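Local coordinates for protein short chain dehydrogenase (Salmonella typhi, PDB 3G1T) that probably catalyses NAD(P)-dependent oxidation or reduction of a still unidentified substrate, as a Rossmann-fold member of the short-chain dehydrogenase family, at residues Gly103-Ile108 with Arg205-Pro210; Thr152-Gly157 with Gly165-Ser170. One frame throughout, in Å; residues are numbered along the deposited sequence.

Interaction 1 of 2, residues Gly103-Ile108 with Arg205-Pro210; sequences GLLGEI and RASAFP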
loop_
_atom_site.group_PDB
_atom_site.type_symbol
_atom_site.label_atom_id
_atom_site.label_comp_id
_atom_site.label_asym_id
_atom_site.label_seq_id
_atom_site.Cartn_x
_atom_site.Cartn_y
_atom_site.Cartn_z
ATOM N N GLY A 103 2.499 14.448 -2.387
ATOM C CA GLY A 103 2.283 13.161 -3.032
ATOM C C GLY A 103 3.055 13.216 -4.332
ATOM O O GLY A 103 3.272 14.297 -4.851
ATOM N N LEU A 104 3.453 12.055 -4.815
ATOM C CA LEU A 104 4.058 11.912 -6.131
ATOM C C LEU A 104 3.067 11.075 -6.994
ATOM O O LEU A 104 2.481 10.063 -6.550
ATOM C CB LEU A 104 5.394 11.221 -6.018
ATOM C CG LEU A 104 6.648 11.504 -6.856
ATOM C CD1 LEU A 104 7.049 13.005 -6.823
ATOM C CD2 LEU A 104 7.782 10.650 -6.302
ATOM N N LEU A 105 2.806 11.541 -8.234
ATOM C CA LEU A 105 1.999 10.722 -9.136
ATOM C C LEU A 105 2.724 9.504 -9.757
ATOM O O LEU A 105 2.122 8.439 -10.004
ATOM C CB LEU A 105 1.528 11.641 -10.290
ATOM C CG LEU A 105 0.712 10.869 -11.349
ATOM C CD1 LEU A 105 -0.595 10.519 -10.747
ATOM C CD2 LEU A 105 0.474 11.816 -12.576
ATOM N N GLY A 106 4.001 9.708 -10.070
ATOM C CA GLY A 106 4.810 8.746 -10.816
ATOM C C GLY A 106 4.210 8.581 -12.218
ATOM O O GLY A 106 3.646 9.510 -12.798
ATOM N N GLU A 107 4.314 7.361 -12.730
ATOM C CA GLU A 107 4.037 7.091 -14.121
ATOM C C GLU A 107 2.606 6.623 -14.333
ATOM O O GLU A 107 2.072 5.748 -13.597
ATOM C CB GLU A 107 5.011 6.014 -14.589
ATOM C CG GLU A 107 4.907 5.752 -16.044
ATOM C CD GLU A 107 5.888 4.700 -16.533
ATOM O OE1 GLU A 107 6.820 4.295 -15.772
ATOM O OE2 GLU A 107 5.725 4.281 -17.721
ATOM N N ILE A 108 1.944 7.185 -15.329
ATOM C CA ILE A 108 0.637 6.623 -15.674
ATOM C C ILE A 108 0.835 5.722 -16.915
ATOM O O ILE A 108 1.270 6.219 -17.987
ATOM C CB ILE A 108 -0.464 7.784 -16.052
ATOM C CG1 ILE A 108 -0.897 8.682 -14.836
ATOM C CG2 ILE A 108 -1.748 7.186 -16.709
ATOM C CD1 ILE A 108 -1.400 7.877 -13.571
ATOM N N ARG A 205 -3.337 16.650 -11.910
ATOM C CA ARG A 205 -4.500 16.209 -12.632
ATOM C C ARG A 205 -4.238 16.404 -14.127
ATOM O O ARG A 205 -4.488 15.519 -14.918
ATOM C CB ARG A 205 -5.713 17.008 -12.124
ATOM C CG ARG A 205 -7.061 16.741 -12.783
ATOM C CD ARG A 205 -7.555 15.376 -12.583
ATOM N NE ARG A 205 -8.752 15.125 -13.419
ATOM C CZ ARG A 205 -9.636 14.131 -13.213
ATOM N NH1 ARG A 205 -9.457 13.326 -12.137
ATOM N NH2 ARG A 205 -10.668 13.937 -14.061
ATOM N N ALA A 206 -3.697 17.550 -14.475
ATOM C CA ALA A 206 -3.455 17.818 -15.895
ATOM C C ALA A 206 -2.409 16.877 -16.501
ATOM O O ALA A 206 -2.426 16.593 -17.720
ATOM C CB ALA A 206 -3.088 19.320 -16.104
ATOM N N SER A 207 -1.486 16.391 -15.660
ATOM C CA SER A 207 -0.398 15.551 -16.148
ATOM C C SER A 207 -1.011 14.176 -16.481
ATOM O O SER A 207 -0.776 13.574 -17.542
ATOM C CB SER A 207 0.660 15.450 -15.070
ATOM O OG SER A 207 1.639 14.514 -15.507
ATOM N N ALA A 208 -1.867 13.712 -15.586
ATOM C CA ALA A 208 -2.552 12.452 -15.802
ATOM C C ALA A 208 -3.564 12.517 -16.971
ATOM O O ALA A 208 -3.741 11.543 -17.670
ATOM C CB ALA A 208 -3.239 11.959 -14.434
ATOM N N PHE A 209 -4.261 13.656 -17.128
ATOM C CA PHE A 209 -5.337 13.782 -18.155
ATOM C C PHE A 209 -5.006 15.009 -19.041
ATOM O O PHE A 209 -5.744 16.032 -19.005
ATOM C CB PHE A 209 -6.677 14.043 -17.504
ATOM C CG PHE A 209 -7.155 12.923 -16.650
ATOM C CD1 PHE A 209 -7.958 11.904 -17.210
ATOM C CD2 PHE A 209 -6.900 12.911 -15.283
ATOM C CE1 PHE A 209 -8.420 10.857 -16.440
ATOM C CE2 PHE A 209 -7.343 11.866 -14.522
ATOM C CZ PHE A 209 -8.105 10.843 -15.082
ATOM N N PRO A 210 -4.010 14.859 -19.911
ATOM C CA PRO A 210 -3.609 16.032 -20.776
ATOM C C PRO A 210 -4.677 16.598 -21.749
ATOM O O PRO A 210 -4.649 17.812 -22.106
ATOM C CB PRO A 210 -2.342 15.534 -21.477
ATOM C CG PRO A 210 -2.419 13.928 -21.340
ATOM C CD PRO A 210 -3.079 13.708 -20.059
#
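Ala208 CB sits against two branched side chains of the facing loop, with Ile108 CG1 at 4.0 Å and Leu105 CD2 at 4.2 Å. The two approach the methyl group from neighbouring directions and also touch one another, Leu105 CD2 lying 4.1 Å from Ile108 CG1, so that the three carbons form a nearly equilateral triangle. Leu105 reaches across because its CG is anti to the backbone N (chi1 177°), which carries CD2 out to the end of the helix; there it passes alongside Ser207 OG at 4.2 Å, a van der Waals approach with no polar bond. The backbones are closest at Ile108 and Ala208, whose CA atoms are 6.6 Å apart. In the short-chain dehydrogenase fold the loop 103-108 follows the central strand 97-99, whereas the short helix 203-208 comes after strand 190-196, in the region where family members usually have a mobile loop that closes over substrate. Contact between the two is slight and lies near the surface, although Trp164 adds to it by packing on Ile108, Ala208 and Phe209. The last turn of the helix is held by Phe209 N, which bonds to Arg205 O at 2.9 Å. Phe209 then leaves the helical conformation, with its ring laid against the guanidinium of Arg205: CE2 is 3.4 Å above the guanidinium plane, over its centre. Arg205 NE also forms a salt bridge with Glu212 OE1. Just outside, a magnesium ion is about 6 Å from the side chain of Ser207.

Interaction 2 of 2, residues Thr152-Gly157 with Gly165-Ser170; sequences TSSSVG and GAYATS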
loop_
_atom_site.group_PDB
_atom_site.type_symbol
_atom_site.label_atom_id
_atom_site.label_comp_id
_atom_site.label_asym_id
_atom_site.label_seq_id
_atom_site.Cartn_x
_atom_site.Cartn_y
_atom_site.Cartn_z
ATOM N N THR A 152 -4.202 12.262 2.234
ATOM C CA THR A 152 -4.793 12.443 0.879
ATOM C C THR A 152 -4.906 11.097 0.179
ATOM O O THR A 152 -3.937 10.351 0.056
ATOM C CB THR A 152 -3.908 13.424 0.079
ATOM O OG1 THR A 152 -3.838 14.662 0.771
ATOM C CG2 THR A 152 -4.590 13.623 -1.330
ATOM N N SER A 153 -6.128 10.777 -0.199
ATOM C CA SER A 153 -6.428 9.560 -0.988
ATOM C C SER A 153 -6.860 9.924 -2.427
ATOM O O SER A 153 -6.547 11.037 -2.962
ATOM C CB SER A 153 -7.511 8.706 -0.291
ATOM O OG SER A 153 -7.506 7.389 -0.886
ATOM N N SER A 154 -7.455 8.944 -3.081
ATOM C CA SER A 154 -7.871 9.087 -4.521
ATOM C C SER A 154 -8.973 8.076 -4.785
ATOM O O SER A 154 -9.114 7.121 -3.996
ATOM C CB SER A 154 -6.669 8.897 -5.493
ATOM O OG SER A 154 -7.244 8.790 -6.772
ATOM N N SER A 155 -9.816 8.278 -5.812
ATOM C CA SER A 155 -10.771 7.209 -6.133
ATOM C C SER A 155 -10.024 5.901 -6.439
ATOM O O SER A 155 -10.512 4.850 -6.134
ATOM C CB SER A 155 -11.713 7.634 -7.253
ATOM O OG SER A 155 -10.916 7.737 -8.450
ATOM N N VAL A 156 -8.801 5.997 -6.961
ATOM C CA VAL A 156 -8.014 4.770 -7.246
ATOM C C VAL A 156 -7.341 4.165 -6.040
ATOM O O VAL A 156 -6.725 3.111 -6.217
ATOM C CB VAL A 156 -6.923 4.921 -8.326
ATOM C CG1 VAL A 156 -7.607 5.108 -9.678
ATOM C CG2 VAL A 156 -5.886 6.071 -8.016
ATOM N N GLY A 157 -7.543 4.793 -4.863
ATOM C CA GLY A 157 -7.253 4.153 -3.545
ATOM C C GLY A 157 -8.343 3.316 -2.939
ATOM O O GLY A 157 -8.121 2.689 -1.908
ATOM N N GLY A 165 -1.121 2.108 -11.657
ATOM C CA GLY A 165 0.210 1.596 -11.175
ATOM C C GLY A 165 0.612 1.933 -9.731
ATOM O O GLY A 165 -0.216 1.686 -8.779
ATOM N N ALA A 166 1.798 2.551 -9.563
ATOM C CA ALA A 166 2.302 2.884 -8.234
ATOM C C ALA A 166 1.377 3.828 -7.475
ATOM O O ALA A 166 1.181 3.703 -6.290
ATOM C CB ALA A 166 3.740 3.435 -8.321
ATOM N N TYR A 167 0.815 4.805 -8.147
ATOM C CA TYR A 167 -0.089 5.755 -7.468
ATOM C C TYR A 167 -1.259 5.031 -6.747
ATOM O O TYR A 167 -1.489 5.253 -5.533
ATOM C CB TYR A 167 -0.686 6.743 -8.481
ATOM C CG TYR A 167 -1.356 7.930 -7.773
ATOM C CD1 TYR A 167 -0.554 8.878 -7.077
ATOM C CD2 TYR A 167 -2.763 8.098 -7.756
ATOM C CE1 TYR A 167 -1.141 9.988 -6.438
ATOM C CE2 TYR A 167 -3.345 9.223 -7.083
ATOM C CZ TYR A 167 -2.518 10.135 -6.486
ATOM O OH TYR A 167 -3.022 11.219 -5.809
ATOM N N ALA A 168 -2.041 4.248 -7.506
ATOM C CA ALA A 168 -3.202 3.511 -6.941
ATOM C C ALA A 168 -2.744 2.605 -5.753
ATOM O O ALA A 168 -3.380 2.630 -4.690
ATOM C CB ALA A 168 -3.816 2.648 -7.960
ATOM N N THR A 169 -1.675 1.837 -5.986
ATOM C CA THR A 169 -1.059 0.959 -4.958
ATOM C C THR A 169 -0.795 1.795 -3.717
ATOM O O THR A 169 -1.114 1.357 -2.575
ATOM C CB THR A 169 0.184 0.234 -5.485
ATOM O OG1 THR A 169 -0.175 -0.494 -6.679
ATOM C CG2 THR A 169 0.746 -0.835 -4.437
ATOM N N SER A 170 -0.150 2.950 -3.902
ATOM C CA SER A 170 0.237 3.814 -2.729
ATOM C C SER A 170 -0.963 4.456 -2.037
ATOM O O SER A 170 -0.894 4.749 -0.826
ATOM C CB SER A 170 1.181 4.946 -3.167
ATOM O OG SER A 170 0.451 6.003 -3.818
HETATM O O HOH W 1 -5.798 12.494 -5.066
#
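Leaving strand 147-152, the backbone of 152-157 ends in a 3-10 turn, closed by Gly157 N to Ser154 O at 2.9 Å, which rests on the first turns of helix 165-185. The CA atoms of Val156 and Ala168 come within 5.0 Å, and Val156 O meets Ala168 CB at 3.4 Å; this carbonyl is buried without a hydrogen-bonding partner. Ser154 OG accepts from Val156 N (3.2 Å, 157° at the hydrogen), an ST turn that uses the hydroxyl oxygen as acceptor. Ser154 CB approaches Tyr167 CE2 obliquely at 3.7 Å, while Val156 CG2 comes in at the ring edge, near the plane, beside CD2, the side chains of Val156 and Tyr167 crossing at about a right angle. With CG anti to the backbone N (chi1 -167°), the Tyr167 ring is carried back along the loop until OH is 5.0 Å from Ser154 OG, too far for a direct bond. A water instead joins Tyr167 OH, at 3.1 Å, to Ser153 O. The adjoining helical face meets the second subunit, where Val180 packs on Ala168. Lys171 NZ bonds to Thr152 O, and Tyr167 and Lys171 show the Tyr-x-x-x-Lys spacing. Together with Ser154 they are consistent with the Ser-Tyr-Lys catalytic site of classical short-chain dehydrogenases.

Interaction 2 is nested inside the chain loop closed by interaction 1, and their centres are 11 Å apart. They touch where segment 103-108 passes Tyr167: Leu104 O lies 3.3 Å from Tyr167 CD1 and Leu105 O lies 3.6 Å from Tyr167 CB. Asn126 ties the same region together, bonding Leu104 N through OD1 and Ser170 OG through ND2, and it probably corresponds to the asparagine that joins the catalytic residues in many relatives. Trp164 bridges the two contacts through Val156 and Ile108. Interaction 1 is the more peripheral, its centre about 17 Å from the chain centre against about 14 Å for interaction 2, which holds the presumed active-site residues; magnesium is the sole ligand modelled.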